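Local coordinates for probable glutamine-binding lipoprotein GlnH (GLNBP) (Mycobacterium tuberculosis, PDB 6H1U), which probably serves as the extracellular amino-acid receptor of a transport system, binding aspartate, glutamate or related ligands between its two lobes, at residues A[139-144]-A[209-214]. Numbering follows the deposited sequence.
Sequences LDANQR and DDTILA. With ASP (aspartic acid), chain B.
N142 and D210 join strand 139-148 to the first turn of helix 210-219 through two hydrogen bonds. The backbone N of N142 gives its hydrogen almost straight to D210 OD1 (3.1 Å, 173°) from above the carboxylate plane, while D210 N returns a bond to N142 O at 2.8 Å. With chi1 at 53°, D210 CG sits between backbone N and carbonyl carbon, bringing OD1 to that N-H. The R144 chain crosses the D210 side chain, CD 3.9 Å from D210 CB; R144 NH2 bonds to G227 O, and NH1 to an in-plane water that donates to D210 OD2.

Toward the helix, A141 CB packs on T211 OG1 at 3.4 Å. Q143 and D209 form a non-hydrogen-bonded antiparallel pair just before the helix, placing D209 in the L-glutamate site of this family 3 solute-binding protein. The D209 side chain, whose CB still touches A141, carries its carboxylate to the ligand: OD2 accepts a hydrogen bond from the amino N of the bound aspartic acid at 2.7 Å. Y235 OH is hydrogen-bonded to D209 OD2 and T211 OG1. D210 ties the helix start to the strand, while D209 presents an acceptor, probably anionic, suited to a ligand ammonium.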
loop_
_atom_site.group_PDB
_atom_site.type_symbol
_atom_site.label_atom_id
_atom_site.label_comp_id
_atom_site.label_asym_id
_atom_site.label_seq_id
_atom_site.Cartn_x
_atom_site.Cartn_y
_atom_site.Cartn_z
ATOM N N LEU A 139 -7.027 -5.116 -2.363
ATOM C CA LEU A 139 -7.355 -4.836 -0.969
ATOM C C LEU A 139 -7.845 -3.404 -0.916
ATOM O O LEU A 139 -7.202 -2.525 -1.492
ATOM C CB LEU A 139 -6.127 -5.003 -0.065
ATOM C CG LEU A 139 -6.369 -4.846 1.453
ATOM C CD1 LEU A 139 -7.320 -5.905 1.976
ATOM C CD2 LEU A 139 -5.055 -4.867 2.217
ATOM N N ASP A 140 -8.957 -3.168 -0.219
ATOM C CA ASP A 140 -9.514 -1.825 -0.103
ATOM C C ASP A 140 -9.364 -1.349 1.339
ATOM O O ASP A 140 -10.064 -1.835 2.233
ATOM C CB ASP A 140 -10.975 -1.804 -0.549
ATOM C CG ASP A 140 -11.521 -0.398 -0.659
ATOM O OD1 ASP A 140 -10.769 0.491 -1.117
ATOM O OD2 ASP A 140 -12.694 -0.185 -0.297
ATOM N N ALA A 141 -8.467 -0.390 1.556
ATOM C CA ALA A 141 -8.233 0.208 2.871
ATOM C C ALA A 141 -8.858 1.602 2.922
ATOM O O ALA A 141 -9.418 2.101 1.938
ATOM C CB ALA A 141 -6.737 0.256 3.198
ATOM N N ASN A 142 -8.789 2.238 4.095
ATOM C CA ASN A 142 -9.274 3.609 4.208
ATOM C C ASN A 142 -8.427 4.383 5.204
ATOM O O ASN A 142 -8.034 3.845 6.236
ATOM C CB ASN A 142 -10.748 3.654 4.630
ATOM C CG ASN A 142 -11.485 4.817 3.996
ATOM O OD1 ASN A 142 -11.279 5.973 4.372
ATOM N ND2 ASN A 142 -12.339 4.522 3.015
ATOM N N GLN A 143 -8.151 5.648 4.893
ATOM C CA GLN A 143 -7.271 6.447 5.750
ATOM C C GLN A 143 -7.944 6.778 7.080
ATOM O O GLN A 143 -9.084 7.245 7.104
ATOM C CB GLN A 143 -6.876 7.734 5.021
ATOM C CG GLN A 143 -5.924 8.633 5.810
ATOM C CD GLN A 143 -5.250 9.677 4.933
ATOM O OE1 GLN A 143 -5.397 9.662 3.709
ATOM N NE2 GLN A 143 -4.518 10.595 5.554
ATOM N N ARG A 144 -7.233 6.564 8.187
ATOM C CA ARG A 144 -7.745 6.920 9.512
ATOM C C ARG A 144 -6.610 7.562 10.311
ATOM O O ARG A 144 -5.601 8.014 9.755
ATOM C CB ARG A 144 -8.381 5.688 10.178
ATOM C CG ARG A 144 -9.537 5.090 9.334
ATOM C CD ARG A 144 -10.331 4.032 10.070
ATOM N NE ARG A 144 -10.994 4.583 11.245
ATOM C CZ ARG A 144 -11.534 3.850 12.215
ATOM N NH1 ARG A 144 -11.501 2.524 12.141
ATOM N NH2 ARG A 144 -12.107 4.444 13.257
ATOM N N ASP A 209 -3.487 4.711 5.834
ATOM C CA ASP A 209 -4.359 3.549 5.674
ATOM C C ASP A 209 -4.549 2.818 6.996
ATOM O O ASP A 209 -3.571 2.515 7.687
ATOM C CB ASP A 209 -3.747 2.561 4.680
ATOM C CG ASP A 209 -3.354 3.185 3.351
ATOM O OD1 ASP A 209 -3.573 4.387 3.110
ATOM O OD2 ASP A 209 -2.808 2.423 2.531
ATOM N N ASP A 210 -5.809 2.471 7.316
ATOM C CA ASP A 210 -6.064 1.757 8.568
ATOM C C ASP A 210 -5.357 0.404 8.609
ATOM O O ASP A 210 -5.007 -0.083 9.691
ATOM C CB ASP A 210 -7.576 1.602 8.815
ATOM C CG ASP A 210 -8.351 0.966 7.650
ATOM O OD1 ASP A 210 -7.798 0.649 6.573
ATOM O OD2 ASP A 210 -9.576 0.800 7.823
ATOM N N THR A 211 -5.144 -0.211 7.446
ATOM C CA THR A 211 -4.351 -1.433 7.343
ATOM C C THR A 211 -2.924 -1.222 7.846
ATOM O O THR A 211 -2.409 -2.011 8.650
ATOM C CB THR A 211 -4.325 -1.875 5.879
ATOM O OG1 THR A 211 -4.045 -0.718 5.084
ATOM C CG2 THR A 211 -5.665 -2.448 5.461
ATOM N N ILE A 212 -2.251 -0.183 7.337
ATOM C CA ILE A 212 -0.900 0.150 7.782
ATOM C C ILE A 212 -0.906 0.521 9.259
ATOM O O ILE A 212 -0.037 0.088 10.028
ATOM C CB ILE A 212 -0.337 1.296 6.921
ATOM C CG1 ILE A 212 -0.222 0.838 5.454
ATOM C CG2 ILE A 212 1.001 1.792 7.482
ATOM C CD1 ILE A 212 0.318 1.914 4.535
ATOM N N LEU A 213 -1.885 1.324 9.674
ATOM C CA LEU A 213 -1.976 1.706 11.082
ATOM C C LEU A 213 -2.144 0.485 11.978
ATOM O O LEU A 213 -1.583 0.434 13.083
ATOM C CB LEU A 213 -3.136 2.677 11.289
ATOM C CG LEU A 213 -3.003 4.046 10.616
ATOM C CD1 LEU A 213 -4.178 4.909 11.027
ATOM C CD2 LEU A 213 -1.673 4.692 10.996
ATOM N N ALA A 214 -2.906 -0.514 11.522
ATOM C CA ALA A 214 -3.085 -1.722 12.324
ATOM C C ALA A 214 -1.755 -2.418 12.575
ATOM O O ALA A 214 -1.521 -2.957 13.664
ATOM C CB ALA A 214 -4.070 -2.668 11.633
HETATM N N ASP B . -1.684 3.402 0.254
HETATM C CA ASP B . -1.146 4.749 0.404
HETATM C C ASP B . -0.377 5.157 -0.846
HETATM O O ASP B . 0.345 6.158 -0.835
HETATM C CB ASP B . -0.237 4.838 1.650
HETATM C CG ASP B . 1.047 4.044 1.498
HETATM O OD1 ASP B . 1.961 4.226 2.330
HETATM O OD2 ASP B . 1.149 3.224 0.565
HETATM O OXT ASP B . -0.488 4.463 -1.867
HETATM O O HOH W 1 -3.748 7.035 3.510
HETATM O O HOH W 2 -10.520 0.632 10.435
#